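Local coordinates for protein decapping nuclease RAI1 (Candida albicans, PDB 5BUD) that removes NAD caps and other incomplete or aberrant 5' ends from RNA, using divalent metal ions, and binds and stimulates the exoribonuclease RAT1, at residues Tyr46-Ser51 against Leu289-Val294; Gln73-Phe78 against Leu140-Arg145; Ile86-Glu89 against Lys95-Ser98; Glu105-Ile110 against Val217-Ala222; Ser208-Gly213 against Lys238-Tyr243. All blocks are in the same frame, centred on the assembly; numbering follows the deposited sequence.

Interaction 1 (Tyr46-Ser51 against Leu289-Val294); sequences YYLPDS and LILKNV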
# COMPACT_ATOMS: atom_id res chain seq x y z
N TYR A 46 -8.18 -0.62 -16.87
CA TYR A 46 -7.09 -1.30 -17.54
C TYR A 46 -7.42 -1.45 -19.02
O TYR A 46 -8.51 -1.89 -19.36
CB TYR A 46 -6.86 -2.71 -16.93
CG TYR A 46 -5.65 -3.37 -17.50
CD1 TYR A 46 -4.39 -2.94 -17.15
CD2 TYR A 46 -5.76 -4.37 -18.47
CE1 TYR A 46 -3.25 -3.52 -17.71
CE2 TYR A 46 -4.62 -4.94 -19.04
CZ TYR A 46 -3.37 -4.53 -18.63
OH TYR A 46 -2.21 -5.06 -19.17
N TYR A 47 -6.49 -1.09 -19.89
CA TYR A 47 -6.64 -1.30 -21.33
C TYR A 47 -5.28 -1.32 -22.03
O TYR A 47 -4.65 -0.27 -22.23
CB TYR A 47 -7.56 -0.23 -21.96
CG TYR A 47 -7.90 -0.55 -23.41
CD1 TYR A 47 -7.31 0.15 -24.45
CD2 TYR A 47 -8.77 -1.58 -23.72
CE1 TYR A 47 -7.61 -0.14 -25.77
CE2 TYR A 47 -9.07 -1.89 -25.03
CZ TYR A 47 -8.48 -1.17 -26.05
OH TYR A 47 -8.77 -1.49 -27.37
N LEU A 48 -4.82 -2.52 -22.39
CA LEU A 48 -3.52 -2.69 -23.04
C LEU A 48 -3.53 -3.93 -23.96
O LEU A 48 -3.20 -5.04 -23.52
CB LEU A 48 -2.42 -2.81 -22.00
CG LEU A 48 -1.00 -2.78 -22.55
CD1 LEU A 48 -0.81 -1.55 -23.42
CD2 LEU A 48 0.01 -2.82 -21.41
N PRO A 49 -3.98 -3.76 -25.21
CA PRO A 49 -4.04 -4.87 -26.18
C PRO A 49 -2.65 -5.37 -26.60
O PRO A 49 -1.71 -4.58 -26.70
CB PRO A 49 -4.74 -4.24 -27.40
CG PRO A 49 -5.36 -2.96 -26.91
CD PRO A 49 -4.50 -2.50 -25.77
N ASP A 50 -2.55 -6.65 -26.88
CA ASP A 50 -1.30 -7.24 -27.38
C ASP A 50 -0.71 -6.50 -28.55
O ASP A 50 0.50 -6.34 -28.63
CB ASP A 50 -1.53 -8.68 -27.78
CG ASP A 50 -1.72 -9.57 -26.59
OD1 ASP A 50 -1.48 -9.10 -25.46
OD2 ASP A 50 -2.11 -10.73 -26.79
N SER A 51 -1.57 -6.04 -29.46
CA SER A 51 -1.11 -5.35 -30.64
C SER A 51 -0.28 -4.14 -30.25
O SER A 51 0.76 -3.86 -30.86
CB SER A 51 -2.29 -4.95 -31.55
OG SER A 51 -3.21 -4.08 -30.90
N LEU A 289 14.50 -0.72 -21.13
CA LEU A 289 13.21 -0.26 -20.61
C LEU A 289 12.10 -0.29 -21.65
O LEU A 289 11.15 0.49 -21.58
CB LEU A 289 13.36 1.14 -19.98
CG LEU A 289 14.61 1.30 -19.07
CD1 LEU A 289 14.74 2.68 -18.46
CD2 LEU A 289 14.59 0.26 -17.98
N ILE A 290 12.18 -1.21 -22.60
CA ILE A 290 11.10 -1.44 -23.53
C ILE A 290 10.20 -2.52 -22.93
O ILE A 290 10.71 -3.56 -22.49
CB ILE A 290 11.65 -1.93 -24.90
CG1 ILE A 290 12.75 -1.01 -25.45
CG2 ILE A 290 10.52 -2.08 -25.89
CD1 ILE A 290 12.30 0.41 -25.71
N LEU A 291 8.88 -2.32 -22.96
CA LEU A 291 7.93 -3.32 -22.49
C LEU A 291 7.91 -4.48 -23.47
O LEU A 291 7.69 -4.27 -24.66
CB LEU A 291 6.53 -2.73 -22.38
CG LEU A 291 5.36 -3.60 -21.94
CD1 LEU A 291 5.53 -4.12 -20.51
CD2 LEU A 291 4.05 -2.87 -22.06
N LYS A 292 8.14 -5.68 -22.96
CA LYS A 292 8.27 -6.89 -23.79
C LYS A 292 7.04 -7.77 -23.69
O LYS A 292 6.57 -8.28 -24.69
CB LYS A 292 9.47 -7.69 -23.32
CG LYS A 292 10.79 -6.93 -23.35
CD LYS A 292 11.12 -6.41 -24.74
CE LYS A 292 11.31 -7.55 -25.74
NZ LYS A 292 11.29 -7.00 -27.13
N ASN A 293 6.52 -7.95 -22.49
CA ASN A 293 5.28 -8.69 -22.31
C ASN A 293 4.57 -8.34 -20.99
O ASN A 293 5.18 -7.79 -20.06
CB ASN A 293 5.53 -10.20 -22.41
CG ASN A 293 6.40 -10.71 -21.29
OD1 ASN A 293 7.58 -10.40 -21.22
ND2 ASN A 293 5.83 -11.51 -20.40
N VAL A 294 3.29 -8.68 -20.93
CA VAL A 294 2.46 -8.41 -19.77
C VAL A 294 1.84 -9.70 -19.29
O VAL A 294 1.40 -10.50 -20.09
CB VAL A 294 1.37 -7.40 -20.14
CG1 VAL A 294 0.37 -7.24 -19.02
CG2 VAL A 294 2.02 -6.08 -20.54
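At the classic beta bulge that starts strand 291-298, Leu291 and Val294 turn their side chains toward Tyr46 and Leu48, on the chain leading into helix 50-54. Lys292 and Asn293 form the bulge, both opposite Phe284 of strand 279-285. The contact is a small apolar one, with 112 Å² buried in total. Leu48 swings CG anti to its backbone nitrogen (chi1 -172°), which carries CD2 toward the strand. There Leu48 CD2 meets Leu291 CD2 tip to tip at 4.1 Å and lies 3.9 Å from Val294 CG2. Helix 158-178 backs the same leucine through Phe174 and Ala178, while Ile53 of helix 50-54 touches both Leu48 and Val294. Tyr46 approaches Val294 from the opposite direction, its ring extended toward the strand until the hydroxyl rather than a ring face does the touching. The metal site is close by: the side chain of Tyr46 is about 4 Å from that of Leu246, a metal-binding position, and about 10 Å from a bound manganese ion. Val294 divides its two methyls between the partners: CG2 takes the leucine, and CG1 lies 3.4 Å from Tyr46 OH.

Interaction 2 (Gln73-Phe78 against Leu140-Arg145); sequences QNLADF and LDMKRR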
# COMPACT_ATOMS: atom_id res chain seq x y z
N GLN A 73 5.75 15.83 0.31
CA GLN A 73 4.33 16.05 0.06
C GLN A 73 3.54 14.77 -0.24
O GLN A 73 2.33 14.86 -0.50
CB GLN A 73 4.15 17.02 -1.12
CG GLN A 73 4.65 18.43 -0.85
CD GLN A 73 4.53 19.33 -2.06
OE1 GLN A 73 3.67 19.14 -2.92
NE2 GLN A 73 5.41 20.32 -2.13
N ASN A 74 4.19 13.61 -0.21
CA ASN A 74 3.56 12.36 -0.68
C ASN A 74 3.47 11.30 0.41
O ASN A 74 3.28 10.12 0.14
CB ASN A 74 4.35 11.79 -1.88
CG ASN A 74 3.52 10.87 -2.74
OD1 ASN A 74 2.30 11.01 -2.82
ND2 ASN A 74 4.17 9.93 -3.39
N LEU A 75 3.61 11.73 1.66
CA LEU A 75 3.47 10.81 2.79
C LEU A 75 1.99 10.48 2.94
O LEU A 75 1.13 11.27 2.52
CB LEU A 75 4.04 11.48 4.05
CG LEU A 75 5.53 11.89 3.91
CD1 LEU A 75 6.03 12.59 5.17
CD2 LEU A 75 6.40 10.67 3.58
N ALA A 76 1.67 9.33 3.52
CA ALA A 76 0.28 9.05 3.84
C ALA A 76 -0.29 10.18 4.72
O ALA A 76 0.33 10.61 5.69
CB ALA A 76 0.14 7.71 4.53
N ASP A 77 -1.48 10.64 4.35
CA ASP A 77 -2.06 11.86 4.89
C ASP A 77 -3.25 11.56 5.78
O ASP A 77 -4.35 11.37 5.30
CB ASP A 77 -2.49 12.75 3.73
CG ASP A 77 -3.00 14.09 4.20
OD1 ASP A 77 -2.72 14.45 5.34
OD2 ASP A 77 -3.67 14.78 3.43
N PHE A 78 -3.05 11.52 7.08
CA PHE A 78 -4.18 11.27 7.97
C PHE A 78 -5.25 12.35 7.97
O PHE A 78 -6.45 12.05 8.15
CB PHE A 78 -3.74 10.92 9.39
CG PHE A 78 -4.07 9.51 9.80
CD1 PHE A 78 -5.37 9.18 10.12
CD2 PHE A 78 -3.11 8.54 9.84
CE1 PHE A 78 -5.70 7.88 10.48
CE2 PHE A 78 -3.43 7.24 10.22
CZ PHE A 78 -4.72 6.92 10.53
N LEU A 140 11.29 9.77 10.74
CA LEU A 140 12.21 8.66 10.55
C LEU A 140 12.21 8.13 9.10
O LEU A 140 13.27 7.86 8.54
CB LEU A 140 11.95 7.50 11.53
CG LEU A 140 12.60 7.58 12.90
CD1 LEU A 140 12.43 6.25 13.62
CD2 LEU A 140 14.08 7.97 12.82
N ASP A 141 11.03 7.97 8.52
CA ASP A 141 10.91 7.53 7.12
C ASP A 141 11.66 8.44 6.14
O ASP A 141 12.42 7.97 5.29
CB ASP A 141 9.45 7.49 6.71
CG ASP A 141 8.71 6.29 7.27
OD1 ASP A 141 9.36 5.32 7.70
OD2 ASP A 141 7.45 6.30 7.25
N MET A 142 11.44 9.75 6.27
CA MET A 142 12.11 10.72 5.41
C MET A 142 13.63 10.64 5.59
O MET A 142 14.37 10.72 4.62
CB MET A 142 11.64 12.15 5.70
CG MET A 142 10.25 12.48 5.19
SD MET A 142 10.04 12.28 3.41
CE MET A 142 11.49 13.11 2.75
N LYS A 143 14.07 10.48 6.83
CA LYS A 143 15.50 10.39 7.12
C LYS A 143 16.11 9.15 6.48
O LYS A 143 17.22 9.19 5.93
CB LYS A 143 15.74 10.41 8.63
CG LYS A 143 17.18 10.61 9.03
CD LYS A 143 17.46 10.00 10.40
CE LYS A 143 17.36 8.48 10.37
NZ LYS A 143 18.13 7.85 11.47
N ARG A 144 15.38 8.05 6.54
CA ARG A 144 15.84 6.83 5.89
C ARG A 144 15.84 6.97 4.37
O ARG A 144 16.76 6.49 3.71
CB ARG A 144 15.02 5.64 6.32
CG ARG A 144 15.25 5.34 7.78
CD ARG A 144 14.17 4.49 8.38
NE ARG A 144 14.56 4.10 9.72
CZ ARG A 144 13.76 3.56 10.63
NH1 ARG A 144 12.47 3.32 10.36
NH2 ARG A 144 14.25 3.25 11.81
N ARG A 145 14.81 7.61 3.83
CA ARG A 145 14.73 7.83 2.40
C ARG A 145 15.90 8.72 1.92
O ARG A 145 16.51 8.45 0.90
CB ARG A 145 13.38 8.42 2.01
CG ARG A 145 12.99 8.11 0.56
CD ARG A 145 11.62 8.67 0.18
NE ARG A 145 10.51 7.84 0.65
CZ ARG A 145 9.60 8.19 1.56
NH1 ARG A 145 9.62 9.39 2.14
NH2 ARG A 145 8.65 7.33 1.90
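Leu75 sets its CD2 methyl against two side chains of helix 138-155, Met142 and Arg145, which stand one helical turn apart. The methyl is 4.0 Å from Met142 SD and 3.8 Å from Arg145 NH1. With CG beside its backbone nitrogen (chi1 -59°), the leucine leaves its loop at a slant to the methionine and slides past the arginine, which runs the other way. The Arg145 guanidinium receives CD2 at its edge, near its plane, and Met142 SD also lies in that plane, 3.2 Å from Arg145 NH1. The bent methionine thus places its sulfur beside both partners, and the methyl packs on a soft thioether and the rim of a charged group. All three residues are partly exposed, and the contact is a surface one of 103 Å². Arg145 also touches Asp71, on the approach to the same loop. Asn74 ties the loop to Arg28 of strand 21-28 by a hydrogen bond from Arg28 NH1 to Asn74 OD1. The loop then enters helix 78-92, with Asp77 at the N-cap and Phe78 meeting Phe103 of strand 100-103 edge-to-face, while Arg144 salt-bridges helix 138-155 to Asp122 of strand 121-128.

Interaction 3 (Ile86-Glu89 against Lys95-Ser98); sequences IKYE and KISS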
# COMPACT_ATOMS: atom_id res chain seq x y z
N ILE A 86 -15.11 11.52 8.20
CA ILE A 86 -16.19 12.39 8.73
C ILE A 86 -17.35 12.48 7.72
O ILE A 86 -18.50 12.29 8.07
CB ILE A 86 -15.69 13.82 9.07
CG1 ILE A 86 -14.68 13.78 10.23
CG2 ILE A 86 -16.87 14.74 9.42
CD1 ILE A 86 -13.76 14.99 10.29
N LYS A 87 -17.03 12.70 6.45
CA LYS A 87 -18.05 12.70 5.40
C LYS A 87 -18.88 11.42 5.37
O LYS A 87 -20.13 11.47 5.32
CB LYS A 87 -17.42 12.93 4.04
CG LYS A 87 -18.42 13.14 2.92
CD LYS A 87 -17.74 13.70 1.68
CE LYS A 87 -18.72 13.85 0.53
NZ LYS A 87 -19.35 12.54 0.22
N TYR A 88 -18.20 10.26 5.40
CA TYR A 88 -18.88 8.97 5.34
C TYR A 88 -19.71 8.75 6.58
O TYR A 88 -20.86 8.35 6.50
CB TYR A 88 -17.86 7.82 5.20
CG TYR A 88 -18.47 6.42 5.17
CD1 TYR A 88 -19.19 5.96 4.07
CD2 TYR A 88 -18.28 5.54 6.23
CE1 TYR A 88 -19.74 4.68 4.05
CE2 TYR A 88 -18.81 4.26 6.22
CZ TYR A 88 -19.54 3.83 5.13
OH TYR A 88 -20.05 2.56 5.15
N GLU A 89 -19.11 8.97 7.74
CA GLU A 89 -19.79 8.69 8.99
C GLU A 89 -20.98 9.64 9.19
O GLU A 89 -21.94 9.28 9.84
CB GLU A 89 -18.81 8.78 10.16
CG GLU A 89 -17.71 7.70 10.17
CD GLU A 89 -16.80 7.78 11.40
OE1 GLU A 89 -16.70 8.86 12.04
OE2 GLU A 89 -16.19 6.73 11.74
N LYS A 95 -20.34 6.16 13.64
CA LYS A 95 -18.91 5.88 13.41
C LYS A 95 -18.71 4.51 12.73
O LYS A 95 -19.51 3.59 12.90
CB LYS A 95 -18.11 5.98 14.70
CG LYS A 95 -18.25 4.78 15.62
CD LYS A 95 -17.03 4.58 16.50
CE LYS A 95 -17.29 4.88 17.95
NZ LYS A 95 -16.19 4.34 18.80
N ILE A 96 -17.62 4.37 11.98
CA ILE A 96 -17.27 3.08 11.36
C ILE A 96 -16.88 2.13 12.48
O ILE A 96 -16.19 2.51 13.41
CB ILE A 96 -16.06 3.23 10.41
CG1 ILE A 96 -16.42 4.07 9.20
CG2 ILE A 96 -15.55 1.86 9.97
CD1 ILE A 96 -15.23 4.66 8.48
N SER A 97 -17.27 0.87 12.38
CA SER A 97 -16.93 -0.03 13.45
C SER A 97 -15.63 -0.73 13.10
O SER A 97 -15.51 -1.37 12.05
CB SER A 97 -18.05 -1.04 13.72
OG SER A 97 -18.06 -2.03 12.73
N SER A 98 -14.65 -0.60 13.99
CA SER A 98 -13.34 -1.21 13.76
C SER A 98 -12.53 -1.08 15.02
O SER A 98 -12.83 -0.22 15.89
CB SER A 98 -12.61 -0.50 12.61
OG SER A 98 -11.33 -1.04 12.32
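Glu89 OE2 accepts the backbone N-H of Ile96 in a 2.8 Å bond that is almost straight, 170° at the hydrogen. Helix 78-92 of the PD-(D/E)XK nuclease fold thereby holds on to the loop that follows it and leads to strand 100-103. The donor reaches the oxygen from above the carboxylate, 43° out of its plane. The other carboxylate oxygen, Glu89 OE1, is gripped by the C-terminal helix 381-389, in a salt bridge to Arg387 NE and a hydrogen bond from Trp386 NE1. One buried carboxylate thus joins a helix, a loop and a second helix, and bonds to both oxygens fix its rotation; the nearby guanidinium would be expected to favour the ionised form. An extended chain beyond CG lets Glu89 run alongside Lys95, pointing the same way, with OE2 3.3 Å from Lys95 CA and 3.6 Å from Lys95 CB. The lysine then leads its ammonium group away from the glutamate, and NZ bonds to Asp129 O instead. Ile96 is further secured by its carbonyl oxygen, which accepts Gln131 NE2. Its side chain serves the apolar half of the contact, packing on Leu23 and Phe24 of strand 21-28 and on Val220 of strand 217-228. Phe24 also meets the Tyr88 ring, their planes at about 30°. Tyr88 and Ile96 cross at roughly a right angle, and the isoleucine comes to the edge of the ring, with CG1 near its plane and 3.8 Å from Tyr88 CD2.

Interaction 4 (Glu105-Ile110 against Val217-Ala222); sequences EIMTKI and VKLVLA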
# COMPACT_ATOMS: atom_id res chain seq x y z
N GLU A 105 -0.29 0.27 3.57
CA GLU A 105 1.16 0.08 3.46
C GLU A 105 1.77 -0.27 4.82
O GLU A 105 2.75 -1.01 4.91
CB GLU A 105 1.86 1.32 2.89
CG GLU A 105 3.26 1.02 2.40
CD GLU A 105 4.23 2.19 2.50
OE1 GLU A 105 5.45 1.94 2.33
OE2 GLU A 105 3.79 3.33 2.74
N ILE A 106 1.14 0.24 5.87
CA ILE A 106 1.58 -0.06 7.20
C ILE A 106 1.39 -1.55 7.54
O ILE A 106 2.33 -2.17 8.02
CB ILE A 106 0.89 0.86 8.22
CG1 ILE A 106 1.47 2.28 8.05
CG2 ILE A 106 1.14 0.35 9.61
CD1 ILE A 106 0.68 3.35 8.76
N MET A 107 0.22 -2.12 7.29
CA MET A 107 0.04 -3.57 7.50
C MET A 107 0.82 -4.45 6.54
O MET A 107 1.21 -5.58 6.90
CB MET A 107 -1.44 -3.94 7.44
CG MET A 107 -2.23 -3.35 8.59
SD MET A 107 -1.57 -3.88 10.19
CE MET A 107 -1.70 -2.33 11.01
N THR A 108 1.03 -3.97 5.31
CA THR A 108 1.90 -4.68 4.37
C THR A 108 3.32 -4.88 4.96
O THR A 108 3.87 -5.93 4.85
CB THR A 108 2.00 -3.92 3.03
OG1 THR A 108 0.69 -3.80 2.46
CG2 THR A 108 2.92 -4.65 2.03
N LYS A 109 3.90 -3.84 5.58
CA LYS A 109 5.20 -3.95 6.25
C LYS A 109 5.22 -5.04 7.32
O LYS A 109 6.14 -5.83 7.39
CB LYS A 109 5.62 -2.60 6.85
CG LYS A 109 6.00 -1.61 5.79
CD LYS A 109 6.24 -0.23 6.37
CE LYS A 109 6.78 0.70 5.29
NZ LYS A 109 8.24 0.50 5.24
N ILE A 110 4.17 -5.06 8.13
CA ILE A 110 4.03 -6.03 9.20
C ILE A 110 3.85 -7.44 8.68
O ILE A 110 4.54 -8.37 9.14
CB ILE A 110 2.88 -5.64 10.13
CG1 ILE A 110 3.22 -4.31 10.82
CG2 ILE A 110 2.59 -6.72 11.15
CD1 ILE A 110 2.03 -3.68 11.49
N VAL A 217 -10.29 -9.52 15.21
CA VAL A 217 -9.95 -8.08 15.13
C VAL A 217 -10.49 -7.46 13.86
O VAL A 217 -10.45 -8.07 12.80
CB VAL A 217 -8.43 -7.86 15.22
CG1 VAL A 217 -8.11 -6.36 15.17
CG2 VAL A 217 -7.90 -8.45 16.51
N LYS A 218 -11.01 -6.23 13.95
CA LYS A 218 -11.50 -5.50 12.79
C LYS A 218 -10.53 -4.39 12.40
O LYS A 218 -10.05 -3.64 13.28
CB LYS A 218 -12.88 -4.90 13.06
CG LYS A 218 -14.00 -5.94 13.15
CD LYS A 218 -13.91 -7.00 12.06
CE LYS A 218 -15.00 -8.06 12.14
NZ LYS A 218 -14.58 -9.18 13.05
N LEU A 219 -10.23 -4.29 11.11
CA LEU A 219 -9.34 -3.25 10.60
C LEU A 219 -9.94 -2.50 9.44
O LEU A 219 -10.55 -3.12 8.58
CB LEU A 219 -8.02 -3.83 10.11
CG LEU A 219 -7.23 -4.60 11.17
CD1 LEU A 219 -7.47 -6.08 10.97
CD2 LEU A 219 -5.74 -4.25 11.05
N VAL A 220 -9.75 -1.19 9.44
CA VAL A 220 -10.05 -0.34 8.30
C VAL A 220 -8.73 0.10 7.70
O VAL A 220 -7.88 0.61 8.42
CB VAL A 220 -10.91 0.85 8.76
CG1 VAL A 220 -11.04 1.91 7.66
CG2 VAL A 220 -12.27 0.33 9.19
N LEU A 221 -8.55 -0.12 6.40
CA LEU A 221 -7.28 0.21 5.71
C LEU A 221 -7.58 1.14 4.56
O LEU A 221 -8.51 0.87 3.78
CB LEU A 221 -6.62 -1.03 5.10
CG LEU A 221 -6.34 -2.20 6.04
CD1 LEU A 221 -5.75 -3.35 5.26
CD2 LEU A 221 -5.44 -1.79 7.19
N ALA A 222 -6.77 2.19 4.42
CA ALA A 222 -6.83 3.06 3.26
C ALA A 222 -5.69 2.69 2.32
O ALA A 222 -4.56 2.56 2.75
CB ALA A 222 -6.73 4.53 3.68
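Met107 sends its CB from helix 104-112 toward strand 217-228, and the atoms beyond it meet Leu221 first and Leu219 next. CG lies beside the backbone nitrogen (chi1 -66°), where Met107 CG touches Leu221 CD2 at 3.8 Å; the two side chains cross at about a right angle. The chain then bends at chi2 (-58°) and turns toward Leu219. That bend brings Met107 SD to 4.3 Å from Leu219 CD2, a looser approach, and to 3.8 Å from Ile110 CD1, of the next turn of its own helix. The terminal CE methyl is 4.0 Å from the same Ile110 CD1. Leu219 and Leu221, two apart on the strand, both point toward the helix and so receive one methionine between them. Around this trio, Tyr329 of helix 322-339 and Leu274 of helix 255-275 also reach Met107, and Thr102 of strand 100-103 touches both Met107 and Leu221. Farther along, strand 217-228 carries the manganese ligands Glu224 and Asp226. All three contacting side chains are buried, and only methyl, methylene and thioether groups meet, so the attraction is dispersive and hydrophobic, depending on fit and not on any directed bond.

Interaction 5 (Ser208-Gly213 against Lys238-Tyr243); sequences SVIRTG and KKLNHY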
# COMPACT_ATOMS: atom_id res chain seq x y z
N SER A 208 -9.13 3.73 -1.95
CA SER A 208 -10.18 2.94 -1.39
C SER A 208 -9.95 2.84 0.11
O SER A 208 -8.82 2.65 0.57
CB SER A 208 -10.16 1.54 -1.98
OG SER A 208 -11.25 0.76 -1.58
N VAL A 209 -11.02 2.96 0.86
CA VAL A 209 -11.02 2.66 2.27
C VAL A 209 -11.90 1.45 2.48
O VAL A 209 -13.09 1.46 2.15
CB VAL A 209 -11.53 3.85 3.11
CG1 VAL A 209 -11.56 3.48 4.58
CG2 VAL A 209 -10.59 5.01 2.92
N ILE A 210 -11.29 0.41 3.06
CA ILE A 210 -11.96 -0.87 3.21
C ILE A 210 -12.00 -1.27 4.67
O ILE A 210 -11.18 -0.84 5.47
CB ILE A 210 -11.23 -1.98 2.40
CG1 ILE A 210 -9.82 -2.25 2.95
CG2 ILE A 210 -11.12 -1.58 0.94
CD1 ILE A 210 -9.46 -3.69 2.85
N ARG A 211 -13.00 -2.09 5.00
CA ARG A 211 -13.10 -2.76 6.27
C ARG A 211 -12.73 -4.25 6.02
O ARG A 211 -13.20 -4.83 5.06
CB ARG A 211 -14.53 -2.66 6.78
CG ARG A 211 -14.77 -3.07 8.22
CD ARG A 211 -16.16 -2.63 8.67
NE ARG A 211 -16.49 -2.96 10.07
CZ ARG A 211 -16.95 -4.15 10.49
NH1 ARG A 211 -17.14 -5.15 9.63
NH2 ARG A 211 -17.24 -4.33 11.77
N THR A 212 -11.90 -4.82 6.87
CA THR A 212 -11.53 -6.25 6.80
C THR A 212 -11.30 -6.74 8.23
O THR A 212 -11.58 -6.04 9.21
CB THR A 212 -10.29 -6.46 5.89
OG1 THR A 212 -10.07 -7.86 5.59
CG2 THR A 212 -9.04 -5.84 6.54
N GLY A 213 -10.84 -7.98 8.37
CA GLY A 213 -10.60 -8.51 9.68
C GLY A 213 -9.69 -9.71 9.60
O GLY A 213 -9.46 -10.25 8.51
N LYS A 238 -19.19 -5.83 -4.02
CA LYS A 238 -18.46 -6.39 -5.15
C LYS A 238 -17.41 -5.49 -5.73
O LYS A 238 -16.72 -5.92 -6.64
CB LYS A 238 -19.40 -6.74 -6.30
CG LYS A 238 -20.58 -7.59 -5.91
CD LYS A 238 -20.15 -8.95 -5.44
CE LYS A 238 -21.34 -9.88 -5.45
NZ LYS A 238 -20.91 -11.27 -5.19
N LYS A 239 -17.31 -4.23 -5.27
CA LYS A 239 -16.38 -3.29 -5.88
C LYS A 239 -14.91 -3.76 -5.85
O LYS A 239 -14.20 -3.68 -6.88
CB LYS A 239 -16.52 -1.87 -5.27
CG LYS A 239 -17.96 -1.33 -5.31
CD LYS A 239 -18.07 0.15 -4.96
CE LYS A 239 -19.46 0.69 -5.31
NZ LYS A 239 -19.56 2.15 -5.01
N LEU A 240 -14.47 -4.27 -4.71
CA LEU A 240 -13.05 -4.68 -4.53
C LEU A 240 -12.65 -5.75 -5.53
O LEU A 240 -11.52 -5.75 -6.01
CB LEU A 240 -12.76 -5.17 -3.12
CG LEU A 240 -12.81 -4.10 -2.05
CD1 LEU A 240 -12.47 -4.72 -0.69
CD2 LEU A 240 -11.87 -2.97 -2.38
N ASN A 241 -13.62 -6.59 -5.90
CA ASN A 241 -13.42 -7.67 -6.85
C ASN A 241 -12.99 -7.24 -8.25
O ASN A 241 -12.50 -8.07 -9.00
CB ASN A 241 -14.68 -8.55 -6.93
CG ASN A 241 -14.88 -9.43 -5.69
OD1 ASN A 241 -13.97 -9.60 -4.90
ND2 ASN A 241 -16.07 -9.99 -5.53
N HIS A 242 -13.16 -5.95 -8.59
CA HIS A 242 -12.80 -5.46 -9.91
C HIS A 242 -11.53 -4.60 -9.98
O HIS A 242 -11.16 -4.14 -11.06
CB HIS A 242 -14.01 -4.72 -10.51
CG HIS A 242 -15.10 -5.66 -10.90
ND1 HIS A 242 -15.28 -6.08 -12.19
CD2 HIS A 242 -16.00 -6.33 -10.15
CE1 HIS A 242 -16.26 -6.97 -12.22
NE2 HIS A 242 -16.72 -7.12 -11.00
N TYR A 243 -10.86 -4.42 -8.85
CA TYR A 243 -9.63 -3.62 -8.81
C TYR A 243 -8.40 -4.42 -9.24
O TYR A 243 -8.38 -5.65 -9.13
CB TYR A 243 -9.41 -3.05 -7.40
CG TYR A 243 -10.42 -2.00 -6.94
CD1 TYR A 243 -11.09 -1.20 -7.83
CD2 TYR A 243 -10.63 -1.79 -5.59
CE1 TYR A 243 -11.99 -0.22 -7.38
CE2 TYR A 243 -11.51 -0.83 -5.14
CZ TYR A 243 -12.20 -0.05 -6.04
OH TYR A 243 -13.08 0.90 -5.57
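Ile210 and Leu240 cross obliquely, the isoleucine offering CG2 to the fork of the leucine: Ile210 CG2 is 3.7 Å from Leu240 CD2 and 3.8 Å from Leu240 CD1. One branch of the leucine also serves Ser208, two residues back on strand 205-214, with Leu240 CD2 3.9 Å from Ser208 OG. That hydroxyl stands at the edge of the Tyr243 ring, near its plane and 3.9 Å from Tyr243 CE2. Over one face of the same ring lies Lys239 O, 3.9 Å above its centre. The tyrosine is therefore met at its edge by the strand and on a face by its own loop. Ser208 OG is turned there by chi1 (-174°), anti to its backbone nitrogen, and its hydrogen-bond partner is Glu22 OE1 of strand 21-28. Tyr243 OH bonds to the same carboxylate oxygen and also to Tyr206 OH, so Glu22 links the two polar side chains of this buried contact. Leu240 belongs to a short 3-10 segment, where its O accepts Tyr243 N, and strand 243-250 follows at once. That strand bears Glu245, Leu246 and Lys247, the (D/E)XK signature of the nuclease fold, in which Glu245 and Leu246 bind manganese.

In the fold
From the N terminus, interaction 1 closes the widest loop, from 46-51 to 289-294, and the other four lie within it. Interaction 2 opens next and encloses interaction 3, a short turn-back after helix 78-92. Interaction 4 starts inside the loop of interaction 2 but ends beyond it, so these two cross. It crosses interaction 5 too, since 208-213 precedes 217-222 and 238-243 follows. Interactions 4 and 5 share neighbouring antiparallel strands, bonded from Thr212 N to Leu219 O, with helix 104-112 packed on one and the loop before strand 243-250 on the other. Interaction 3 touches both, through Ser97 OG to Arg211 NH2 and Ile96 on Val220. Interactions 1 and 2 touch none of the others.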